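Local coordinates for protein HcgC (Methanococcus maripaludis S2, PDB 5O4J) that acts as an S-adenosylmethionine-dependent C-methyltransferase, probably methylating a pyridinol precursor in the biosynthesis of the iron-guanylylpyridinol cofactor of [Fe]-hydrogenase, at residues A[50-59]-A[77-86]; A[67-75]-A[85-94]. All blocks are in the same frame, centred on the assembly; numbering follows the deposited sequence.

Contact 1: A[50-59]-A[77-86]; sequences AYLSGSYIAY and LKDILFNDGI. With SAH (S-adenosyl-L-homocysteine), chain E.
One short hydrogen bond ties helix 54-60 to the loop 77-86: Ser55 OG donates to the backbone O of Ile80 at 2.8 Å, tilted 21° from the carbonyl plane. The serine hydroxyl is brought there by its first torsion, OG trans to the backbone N (chi1 178°), and it also lies 3.2 Å from Phe82 CD1. Apolar contacts extend to both sides of this bond. Toward the ligand, Ala50 CB sits 3.8 Å from Ile80 CG2, and Leu77 packs its CB on Ala50 CB and its CD1 on Tyr51 CB. Farther along the helix, Phe82 sends CE1 obliquely to Tyr56 CB, while the single atom Ile86 CD1 touches Ala58 CB and lies 3.4 Å from Tyr59 N. The Asn83 amide approaches the edge of the Tyr59 ring with the planes 55° apart; this asparagine is poorly ordered, although its OD1 closes an Asx turn with Gly85 N.

The ligand contacts come from the loop before the helix. Leu52 N, after a cis peptide bond, donates to SAH O at 2.9 Å, joined by Ser53 N at 3.3 Å, so two amides grip one carboxylate oxygen. SAH SD lies at the edge of the Tyr51 ring, whose one face carries Leu52 CB.

Helix 54-60 follows strand 42-48 in a Rossmann-like domain. Ala50 and Ala58 rest on Ile70 of strand 65-72, helix 18-37 meets Ser53, Tyr56 and Ile57, and helices 208-213 and 218-225 pack against Leu77.

Contact 2: A[67-75]-A[85-94]; sequences EVIIVDIQP and GIKFMDLNKL. With SAH (S-adenosyl-L-homocysteine), chain E.
Ile70 is bonded to the neighbouring strand through both its backbone N and O, to Lys87 O at 2.8 Å and to Met89 N at 2.9 Å, as strands 67-72 and 87-90 pair in parallel. Asp72 N extends the ladder to Met89 O, and a weak bond from Leu91 N to Asp72 O carries it into the next helix, whose N-cap, Asp90, accepts Lys93 N through OD1 at 2.6 Å.

At the end of its strand, Asp72 takes both ribose hydroxyls of the ligand: SAH O2' donates to OD1 and SAH O3' to OD2, each at 2.7 Å. OD1 also accepts Gln74 N on its anti lone pair, an Asx turn that, with the ribose bonds, helps fix the carboxylate's rotation. Replacing this residue by an alanine would probably leave both ribose hydroxyls without their acceptor and free the turn at Gln74 to shift.

On one face, Phe88 swings its ring beside the neighbouring strand, CG trans to N (chi1 -178°), to place CD1 3.7 Å from Ile70 CG2 and CE1 against Asp72 CB. On the other, Met89 CE presses tightly on Ile69 CG2 (3.4 Å), and Val71 CG1 meets Leu91 and Leu94. Beyond the strand end, Leu91 CD2 touches Ile73 CD1 and lies 3.7 Å from SAH N6.

An acidic residue accepting both ribose hydroxyls at the C-terminal end of the second strand is the familiar Rossmann solution, while Ile73 and Leu91 give the adenine apolar neighbours.

Overall arrangement
Contact 1 and contact 2 interlock along the chain, their segments alternating, and their centres lie 10 Å apart. Both border the same S-adenosyl-L-homocysteine: residues 50-59 hold mainly its carboxylate, with a weak bond from Tyr51 N to the ribose, while Asp72 takes both ribose hydroxyls. The two are joined directly where Ala50 N lies 2.9 Å from Asp72 OD2, a probable hydrogen bond, and where Leu77 CD1 packs 3.4 Å from Asp72 OD1. Away from the ligand, Ala58 CB meets Ile70 CG1 at 3.5 Å, and Ile86, common to both contacts, touches helix 54-60 with CD1 and Ile70 with CG2. The ends of strands 42-48 and 65-72 thus hold different parts of one product molecule, as in Rossmann-type methyltransferases.

Contact 1: A[50-59]-A[77-86]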
loop_
_atom_site.group_PDB
_atom_site.type_symbol
_atom_site.label_atom_id
_atom_site.label_comp_id
_atom_site.label_asym_id
_atom_site.label_seq_id
_atom_site.Cartn_x
_atom_site.Cartn_y
_atom_site.Cartn_z
ATOM N N ALA A 50 2.098 33.712 4.301
ATOM C CA ALA A 50 1.215 33.918 3.154
ATOM C C ALA A 50 1.014 32.631 2.364
ATOM O O ALA A 50 -0.084 32.365 1.865
ATOM C CB ALA A 50 1.778 35.015 2.251
ATOM N N TYR A 51 2.065 31.830 2.233
ATOM C CA TYR A 51 2.002 30.583 1.492
ATOM C C TYR A 51 1.678 29.443 2.455
ATOM O O TYR A 51 2.186 29.460 3.581
ATOM C CB TYR A 51 3.337 30.351 0.786
ATOM C CG TYR A 51 3.550 28.959 0.237
ATOM C CD1 TYR A 51 4.008 27.941 1.052
ATOM C CD2 TYR A 51 3.334 28.678 -1.103
ATOM C CE1 TYR A 51 4.219 26.677 0.567
ATOM C CE2 TYR A 51 3.556 27.415 -1.606
ATOM C CZ TYR A 51 3.994 26.414 -0.768
ATOM O OH TYR A 51 4.212 25.145 -1.278
ATOM N N LEU A 52 0.841 28.468 2.083
ATOM C CA LEU A 52 0.042 28.413 0.854
ATOM C C LEU A 52 -1.423 28.757 1.160
ATOM O O LEU A 52 -2.115 29.324 0.325
ATOM C CB LEU A 52 0.156 27.025 0.232
ATOM C CG LEU A 52 -0.638 26.711 -1.028
ATOM C CD1 LEU A 52 -0.459 27.788 -2.095
ATOM C CD2 LEU A 52 -0.233 25.342 -1.584
ATOM N N SER A 53 -1.900 28.405 2.352
ATOM C CA SER A 53 -3.286 28.695 2.725
ATOM C C SER A 53 -3.471 30.088 3.307
ATOM O O SER A 53 -4.619 30.542 3.435
ATOM C CB SER A 53 -3.816 27.664 3.733
ATOM O OG SER A 53 -2.837 26.717 4.112
ATOM N N GLY A 54 -2.383 30.761 3.696
ATOM C CA GLY A 54 -2.507 32.051 4.356
ATOM C C GLY A 54 -3.268 33.083 3.541
ATOM O O GLY A 54 -4.068 33.845 4.085
ATOM N N SER A 55 -3.000 33.146 2.237
ATOM C CA SER A 55 -3.634 34.144 1.384
ATOM C C SER A 55 -5.156 34.070 1.485
ATOM O O SER A 55 -5.832 35.088 1.705
ATOM C CB SER A 55 -3.157 33.956 -0.064
ATOM O OG SER A 55 -3.793 34.869 -0.927
ATOM N N TYR A 56 -5.719 32.871 1.324
ATOM C CA TYR A 56 -7.171 32.739 1.381
ATOM C C TYR A 56 -7.693 32.883 2.805
ATOM O O TYR A 56 -8.756 33.474 3.027
ATOM C CB TYR A 56 -7.629 31.402 0.806
ATOM C CG TYR A 56 -9.131 31.335 0.853
ATOM C CD1 TYR A 56 -9.898 32.099 -0.008
ATOM C CD2 TYR A 56 -9.785 30.554 1.792
ATOM C CE1 TYR A 56 -11.278 32.074 0.050
ATOM C CE2 TYR A 56 -11.167 30.520 1.856
ATOM C CZ TYR A 56 -11.908 31.281 0.980
ATOM O OH TYR A 56 -13.286 31.258 1.035
ATOM N N ILE A 57 -6.975 32.339 3.781
ATOM C CA ILE A 57 -7.421 32.472 5.166
ATOM C C ILE A 57 -7.528 33.944 5.542
ATOM O O ILE A 57 -8.512 34.380 6.153
ATOM C CB ILE A 57 -6.485 31.697 6.106
ATOM C CG1 ILE A 57 -6.762 30.206 5.961
ATOM C CG2 ILE A 57 -6.657 32.145 7.558
ATOM C CD1 ILE A 57 -5.760 29.314 6.639
ATOM N N ALA A 58 -6.517 34.733 5.179
ATOM C CA ALA A 58 -6.580 36.168 5.436
ATOM C C ALA A 58 -7.775 36.800 4.734
ATOM O O ALA A 58 -8.484 37.627 5.321
ATOM C CB ALA A 58 -5.281 36.835 4.986
ATOM N N TYR A 59 -8.017 36.429 3.477
ATOM C CA TYR A 59 -9.183 36.948 2.769
ATOM C C TYR A 59 -10.471 36.591 3.505
ATOM O O TYR A 59 -11.386 37.416 3.606
ATOM C CB TYR A 59 -9.222 36.421 1.335
ATOM C CG TYR A 59 -10.285 37.098 0.511
ATOM C CD1 TYR A 59 -10.055 38.370 0.002
ATOM C CD2 TYR A 59 -11.506 36.497 0.249
ATOM C CE1 TYR A 59 -10.999 39.026 -0.748
ATOM C CE2 TYR A 59 -12.470 37.152 -0.509
ATOM C CZ TYR A 59 -12.204 38.417 -1.002
ATOM O OH TYR A 59 -13.142 39.088 -1.754
ATOM N N LEU A 77 6.327 37.450 -1.610
ATOM C CA LEU A 77 5.033 36.797 -1.479
ATOM C C LEU A 77 3.876 37.781 -1.419
ATOM O O LEU A 77 2.720 37.343 -1.357
ATOM C CB LEU A 77 5.025 35.888 -0.254
ATOM C CG LEU A 77 5.655 34.519 -0.519
ATOM C CD1 LEU A 77 5.764 33.742 0.775
ATOM C CD2 LEU A 77 4.853 33.717 -1.549
ATOM N N LYS A 78 4.141 39.088 -1.457
ATOM C CA LYS A 78 3.068 40.038 -1.721
ATOM C C LYS A 78 2.308 39.664 -2.986
ATOM O O LYS A 78 1.112 39.952 -3.101
ATOM C CB LYS A 78 3.628 41.456 -1.850
ATOM C CG LYS A 78 4.702 41.608 -2.931
ATOM C CD LYS A 78 4.909 43.064 -3.318
ATOM C CE LYS A 78 6.321 43.321 -3.827
ATOM N NZ LYS A 78 6.656 42.540 -5.053
ATOM N N ASP A 79 2.986 39.014 -3.941
ATOM C CA ASP A 79 2.369 38.616 -5.201
ATOM C C ASP A 79 1.342 37.501 -5.041
ATOM O O ASP A 79 0.598 37.239 -5.988
ATOM C CB ASP A 79 3.439 38.156 -6.208
ATOM C CG ASP A 79 4.510 39.204 -6.470
ATOM O OD1 ASP A 79 4.180 40.405 -6.464
ATOM O OD2 ASP A 79 5.682 38.818 -6.723
ATOM N N ILE A 80 1.306 36.809 -3.899
ATOM C CA ILE A 80 0.372 35.701 -3.714
ATOM C C ILE A 80 -0.952 36.129 -3.085
ATOM O O ILE A 80 -1.804 35.269 -2.822
ATOM C CB ILE A 80 1.025 34.555 -2.909
ATOM C CG1 ILE A 80 0.396 33.209 -3.301
ATOM C CG2 ILE A 80 0.902 34.756 -1.394
ATOM C CD1 ILE A 80 1.249 31.997 -2.938
ATOM N N LEU A 81 -1.148 37.415 -2.803
ATOM C CA LEU A 81 -2.439 37.853 -2.283
ATOM C C LEU A 81 -3.468 38.004 -3.400
ATOM O O LEU A 81 -3.137 38.316 -4.548
ATOM C CB LEU A 81 -2.318 39.181 -1.531
ATOM C CG LEU A 81 -1.281 39.264 -0.409
ATOM C CD1 LEU A 81 -1.454 40.576 0.340
ATOM C CD2 LEU A 81 -1.353 38.073 0.529
ATOM N N PHE A 82 -4.735 37.781 -3.043
ATOM C CA PHE A 82 -5.814 37.833 -4.028
ATOM C C PHE A 82 -6.065 39.261 -4.501
ATOM O O PHE A 82 -6.171 39.513 -5.707
ATOM C CB PHE A 82 -7.099 37.242 -3.445
ATOM C CG PHE A 82 -7.099 35.742 -3.357
ATOM C CD1 PHE A 82 -6.684 35.104 -2.200
ATOM C CD2 PHE A 82 -7.530 34.971 -4.423
ATOM C CE1 PHE A 82 -6.687 33.725 -2.112
ATOM C CE2 PHE A 82 -7.538 33.590 -4.340
ATOM C CZ PHE A 82 -7.116 32.966 -3.181
ATOM N N ASN A 83 -6.186 40.205 -3.570
ATOM C CA ASN A 83 -6.483 41.584 -3.929
ATOM C C ASN A 83 -5.915 42.520 -2.869
ATOM O O ASN A 83 -5.226 42.100 -1.933
ATOM C CB ASN A 83 -7.991 41.796 -4.117
ATOM C CG ASN A 83 -8.794 41.475 -2.871
ATOM O OD1 ASN A 83 -8.264 41.423 -1.761
ATOM N ND2 ASN A 83 -10.091 41.259 -3.054
ATOM N N ASP A 84 -6.233 43.805 -3.023
ATOM C CA ASP A 84 -5.722 44.870 -2.173
ATOM C C ASP A 84 -6.425 44.973 -0.826
ATOM O O ASP A 84 -5.954 45.724 0.035
ATOM C CB ASP A 84 -5.835 46.209 -2.906
ATOM C CG ASP A 84 -4.941 46.281 -4.131
ATOM O OD1 ASP A 84 -3.798 45.785 -4.065
ATOM O OD2 ASP A 84 -5.382 46.840 -5.159
ATOM N N GLY A 85 -7.539 44.268 -0.613
ATOM C CA GLY A 85 -8.197 44.365 0.678
ATOM C C GLY A 85 -7.359 43.841 1.828
ATOM O O GLY A 85 -7.659 44.138 2.990
ATOM N N ILE A 86 -6.319 43.066 1.532
ATOM C CA ILE A 86 -5.378 42.574 2.532
ATOM C C ILE A 86 -4.101 43.392 2.439
ATOM O O ILE A 86 -3.555 43.572 1.347
ATOM C CB ILE A 86 -5.076 41.074 2.358
ATOM C CG1 ILE A 86 -6.349 40.240 2.519
ATOM C CG2 ILE A 86 -3.992 40.621 3.336
ATOM C CD1 ILE A 86 -6.216 38.852 1.946
HETATM N N SAH E . 1.207 25.663 7.002
HETATM C CA SAH E . 1.163 26.355 5.679
HETATM C CB SAH E . 2.558 26.357 5.057
HETATM C CG SAH E . 3.455 27.416 5.694
HETATM S SD SAH E . 5.032 27.525 4.885
HETATM C C SAH E . 0.216 25.682 4.728
HETATM O O SAH E . 0.100 26.146 3.566
HETATM O OXT SAH E . -0.398 24.686 5.133
HETATM C "C5'" SAH E . 5.785 28.864 5.762
HETATM C "C4'" SAH E . 5.298 30.234 5.304
HETATM O "O4'" SAH E . 5.566 31.181 6.346
HETATM C "C3'" SAH E . 6.070 30.725 4.094
HETATM O "O3'" SAH E . 5.275 31.620 3.300
HETATM C "C2'" SAH E . 7.238 31.428 4.743
HETATM O "O2'" SAH E . 7.901 32.377 3.902
HETATM C "C1'" SAH E . 6.574 32.103 5.920
HETATM N N9 SAH E . 7.465 32.324 7.069
HETATM C C8 SAH E . 8.415 31.482 7.534
HETATM N N7 SAH E . 9.003 32.020 8.633
HETATM C C5 SAH E . 8.400 33.201 8.873
HETATM C C6 SAH E . 8.526 34.272 9.880
HETATM N N6 SAH E . 9.445 34.172 10.866
HETATM N N1 SAH E . 7.706 35.335 9.769
HETATM C C2 SAH E . 6.785 35.441 8.799
HETATM N N3 SAH E . 6.614 34.511 7.845
HETATM C C4 SAH E . 7.384 33.395 7.844
#

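Contact 2: A[67-75]-A[85-94]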
loop_
_atom_site.group_PDB
_atom_site.type_symbol
_atom_site.label_atom_id
_atom_site.label_comp_id
_atom_site.label_asym_id
_atom_site.label_seq_id
_atom_site.Cartn_x
_atom_site.Cartn_y
_atom_site.Cartn_z
ATOM N N GLU A 67 -9.486 45.247 9.754
ATOM C CA GLU A 67 -8.216 45.292 9.043
ATOM C C GLU A 67 -7.560 43.926 9.133
ATOM O O GLU A 67 -7.544 43.308 10.201
ATOM C CB GLU A 67 -7.285 46.352 9.634
ATOM C CG GLU A 67 -6.011 46.589 8.836
ATOM C CD GLU A 67 -5.067 47.558 9.525
ATOM O OE1 GLU A 67 -4.249 48.193 8.828
ATOM O OE2 GLU A 67 -5.147 47.688 10.767
ATOM N N VAL A 68 -7.043 43.447 8.004
ATOM C CA VAL A 68 -6.357 42.164 7.943
ATOM C C VAL A 68 -4.989 42.395 7.326
ATOM O O VAL A 68 -4.886 42.943 6.223
ATOM C CB VAL A 68 -7.147 41.115 7.143
ATOM C CG1 VAL A 68 -6.371 39.797 7.092
ATOM C CG2 VAL A 68 -8.515 40.900 7.773
ATOM N N ILE A 69 -3.946 41.982 8.035
ATOM C CA ILE A 69 -2.570 42.120 7.583
ATOM C C ILE A 69 -1.954 40.738 7.461
ATOM O O ILE A 69 -2.027 39.936 8.398
ATOM C CB ILE A 69 -1.744 42.974 8.552
ATOM C CG1 ILE A 69 -2.398 44.344 8.748
ATOM C CG2 ILE A 69 -0.320 43.101 8.035
ATOM C CD1 ILE A 69 -1.945 45.045 9.994
ATOM N N ILE A 70 -1.339 40.470 6.316
ATOM C CA ILE A 70 -0.512 39.286 6.116
ATOM C C ILE A 70 0.935 39.697 6.319
ATOM O O ILE A 70 1.387 40.692 5.742
ATOM C CB ILE A 70 -0.715 38.691 4.711
ATOM C CG1 ILE A 70 -1.969 37.809 4.670
ATOM C CG2 ILE A 70 0.535 37.908 4.255
ATOM C CD1 ILE A 70 -1.709 36.318 4.884
ATOM N N VAL A 71 1.668 38.924 7.116
ATOM C CA VAL A 71 3.089 39.146 7.329
ATOM C C VAL A 71 3.825 37.928 6.811
ATOM O O VAL A 71 3.465 36.795 7.147
ATOM C CB VAL A 71 3.433 39.394 8.807
ATOM C CG1 VAL A 71 4.952 39.546 8.982
ATOM C CG2 VAL A 71 2.692 40.612 9.326
ATOM N N ASP A 72 4.845 38.160 5.987
ATOM C CA ASP A 72 5.698 37.078 5.541
ATOM C C ASP A 72 7.141 37.544 5.519
ATOM O O ASP A 72 7.430 38.694 5.177
ATOM C CB ASP A 72 5.308 36.563 4.161
ATOM C CG ASP A 72 5.752 35.125 3.947
ATOM O OD1 ASP A 72 6.962 34.897 3.743
ATOM O OD2 ASP A 72 4.894 34.223 4.048
ATOM N N ILE A 73 8.038 36.635 5.900
ATOM C CA ILE A 73 9.464 36.920 5.870
ATOM C C ILE A 73 9.962 37.121 4.446
ATOM O O ILE A 73 10.990 37.773 4.240
ATOM C CB ILE A 73 10.225 35.792 6.600
ATOM C CG1 ILE A 73 11.659 36.226 6.918
ATOM C CG2 ILE A 73 10.220 34.494 5.787
ATOM C CD1 ILE A 73 12.331 35.334 7.943
ATOM N N GLN A 74 9.237 36.600 3.448
ATOM C CA GLN A 74 9.603 36.739 2.045
ATOM C C GLN A 74 8.848 37.911 1.437
ATOM O O GLN A 74 7.625 37.808 1.242
ATOM C CB GLN A 74 9.277 35.456 1.279
ATOM C CG GLN A 74 9.989 34.217 1.781
ATOM C CD GLN A 74 11.416 34.120 1.270
ATOM O OE1 GLN A 74 11.724 34.571 0.165
ATOM N NE2 GLN A 74 12.293 33.521 2.070
ATOM N N PRO A 75 9.503 39.029 1.115
ATOM C CA PRO A 75 8.750 40.160 0.548
ATOM C C PRO A 75 8.064 39.848 -0.772
ATOM O O PRO A 75 7.001 40.420 -1.043
ATOM C CB PRO A 75 9.819 41.256 0.393
ATOM C CG PRO A 75 11.120 40.564 0.468
ATOM C CD PRO A 75 10.917 39.372 1.344
ATOM N N GLY A 85 -7.539 44.268 -0.613
ATOM C CA GLY A 85 -8.197 44.365 0.678
ATOM C C GLY A 85 -7.359 43.841 1.828
ATOM O O GLY A 85 -7.659 44.138 2.990
ATOM N N ILE A 86 -6.319 43.066 1.532
ATOM C CA ILE A 86 -5.378 42.574 2.532
ATOM C C ILE A 86 -4.101 43.392 2.439
ATOM O O ILE A 86 -3.555 43.572 1.347
ATOM C CB ILE A 86 -5.076 41.074 2.358
ATOM C CG1 ILE A 86 -6.349 40.240 2.519
ATOM C CG2 ILE A 86 -3.992 40.621 3.336
ATOM C CD1 ILE A 86 -6.216 38.852 1.946
ATOM N N LYS A 87 -3.636 43.897 3.579
ATOM C CA LYS A 87 -2.356 44.589 3.654
ATOM C C LYS A 87 -1.225 43.576 3.806
ATOM O O LYS A 87 -1.344 42.604 4.555
ATOM C CB LYS A 87 -2.369 45.565 4.837
ATOM C CG LYS A 87 -1.011 46.095 5.305
ATOM C CD LYS A 87 -0.379 47.065 4.321
ATOM C CE LYS A 87 -0.779 48.503 4.630
ATOM N NZ LYS A 87 -0.166 49.471 3.677
ATOM N N PHE A 88 -0.125 43.799 3.091
ATOM C CA PHE A 88 1.050 42.943 3.200
ATOM C C PHE A 88 2.181 43.700 3.875
ATOM O O PHE A 88 2.465 44.851 3.531
ATOM C CB PHE A 88 1.530 42.447 1.834
ATOM C CG PHE A 88 2.715 41.509 1.906
ATOM C CD1 PHE A 88 2.528 40.148 2.051
ATOM C CD2 PHE A 88 4.010 41.991 1.821
ATOM C CE1 PHE A 88 3.602 39.281 2.114
ATOM C CE2 PHE A 88 5.090 41.139 1.890
ATOM C CZ PHE A 88 4.889 39.774 2.033
ATOM N N MET A 89 2.853 43.026 4.801
ATOM C CA MET A 89 4.027 43.556 5.479
ATOM C C MET A 89 5.084 42.472 5.488
ATOM O O MET A 89 4.783 41.326 5.826
ATOM C CB MET A 89 3.720 43.948 6.929
ATOM C CG MET A 89 2.828 45.143 7.127
ATOM S SD MET A 89 3.163 45.784 8.774
ATOM C CE MET A 89 1.980 44.935 9.790
ATOM N N ASP A 90 6.318 42.820 5.135
ATOM C CA ASP A 90 7.368 41.847 5.359
ATOM C C ASP A 90 7.773 41.884 6.829
ATOM O O ASP A 90 7.447 42.818 7.571
ATOM C CB ASP A 90 8.571 42.088 4.436
ATOM C CG ASP A 90 9.217 43.445 4.638
ATOM O OD1 ASP A 90 9.628 43.753 5.774
ATOM O OD2 ASP A 90 9.331 44.197 3.645
ATOM N N LEU A 91 8.448 40.819 7.259
ATOM C CA LEU A 91 8.759 40.671 8.674
ATOM C C LEU A 91 9.558 41.864 9.186
ATOM O O LEU A 91 9.325 42.346 10.297
ATOM C CB LEU A 91 9.511 39.360 8.901
ATOM C CG LEU A 91 9.777 38.962 10.351
ATOM C CD1 LEU A 91 8.476 38.842 11.128
ATOM C CD2 LEU A 91 10.547 37.658 10.408
ATOM N N ASN A 92 10.503 42.358 8.383
ATOM C CA ASN A 92 11.288 43.519 8.792
ATOM C C ASN A 92 10.405 44.743 8.992
ATOM O O ASN A 92 10.564 45.478 9.974
ATOM C CB ASN A 92 12.373 43.815 7.758
ATOM C CG ASN A 92 13.769 43.603 8.300
ATOM O OD1 ASN A 92 14.338 44.487 8.937
ATOM N ND2 ASN A 92 14.329 42.424 8.047
ATOM N N LYS A 93 9.469 44.983 8.069
ATOM C CA LYS A 93 8.588 46.140 8.195
ATOM C C LYS A 93 7.698 46.027 9.426
ATOM O O LYS A 93 7.392 47.035 10.077
ATOM C CB LYS A 93 7.732 46.290 6.938
ATOM C CG LYS A 93 6.846 47.526 6.953
ATOM C CD LYS A 93 5.872 47.553 5.794
ATOM C CE LYS A 93 5.012 48.805 5.854
ATOM N NZ LYS A 93 4.012 48.873 4.754
ATOM N N LEU A 94 7.248 44.814 9.750
ATOM C CA LEU A 94 6.449 44.629 10.956
ATOM C C LEU A 94 7.269 44.945 12.196
ATOM O O LEU A 94 6.848 45.726 13.057
ATOM C CB LEU A 94 5.935 43.191 11.039
ATOM C CG LEU A 94 5.283 42.831 12.381
ATOM C CD1 LEU A 94 3.856 43.355 12.437
ATOM C CD2 LEU A 94 5.359 41.345 12.637
HETATM N N SAH E . 1.207 25.663 7.002
HETATM C CA SAH E . 1.163 26.355 5.679
HETATM C CB SAH E . 2.558 26.357 5.057
HETATM C CG SAH E . 3.455 27.416 5.694
HETATM S SD SAH E . 5.032 27.525 4.885
HETATM C C SAH E . 0.216 25.682 4.728
HETATM O O SAH E . 0.100 26.146 3.566
HETATM O OXT SAH E . -0.398 24.686 5.133
HETATM C "C5'" SAH E . 5.785 28.864 5.762
HETATM C "C4'" SAH E . 5.298 30.234 5.304
HETATM O "O4'" SAH E . 5.566 31.181 6.346
HETATM C "C3'" SAH E . 6.070 30.725 4.094
HETATM O "O3'" SAH E . 5.275 31.620 3.300
HETATM C "C2'" SAH E . 7.238 31.428 4.743
HETATM O "O2'" SAH E . 7.901 32.377 3.902
HETATM C "C1'" SAH E . 6.574 32.103 5.920
HETATM N N9 SAH E . 7.465 32.324 7.069
HETATM C C8 SAH E . 8.415 31.482 7.534
HETATM N N7 SAH E . 9.003 32.020 8.633
HETATM C C5 SAH E . 8.400 33.201 8.873
HETATM C C6 SAH E . 8.526 34.272 9.880
HETATM N N6 SAH E . 9.445 34.172 10.866
HETATM N N1 SAH E . 7.706 35.335 9.769
HETATM C C2 SAH E . 6.785 35.441 8.799
HETATM N N3 SAH E . 6.614 34.511 7.845
HETATM C C4 SAH E . 7.384 33.395 7.844
HETATM O O HOH W 1 -7.418 45.073 5.650
HETATM O O HOH W 2 11.396 40.167 5.979
#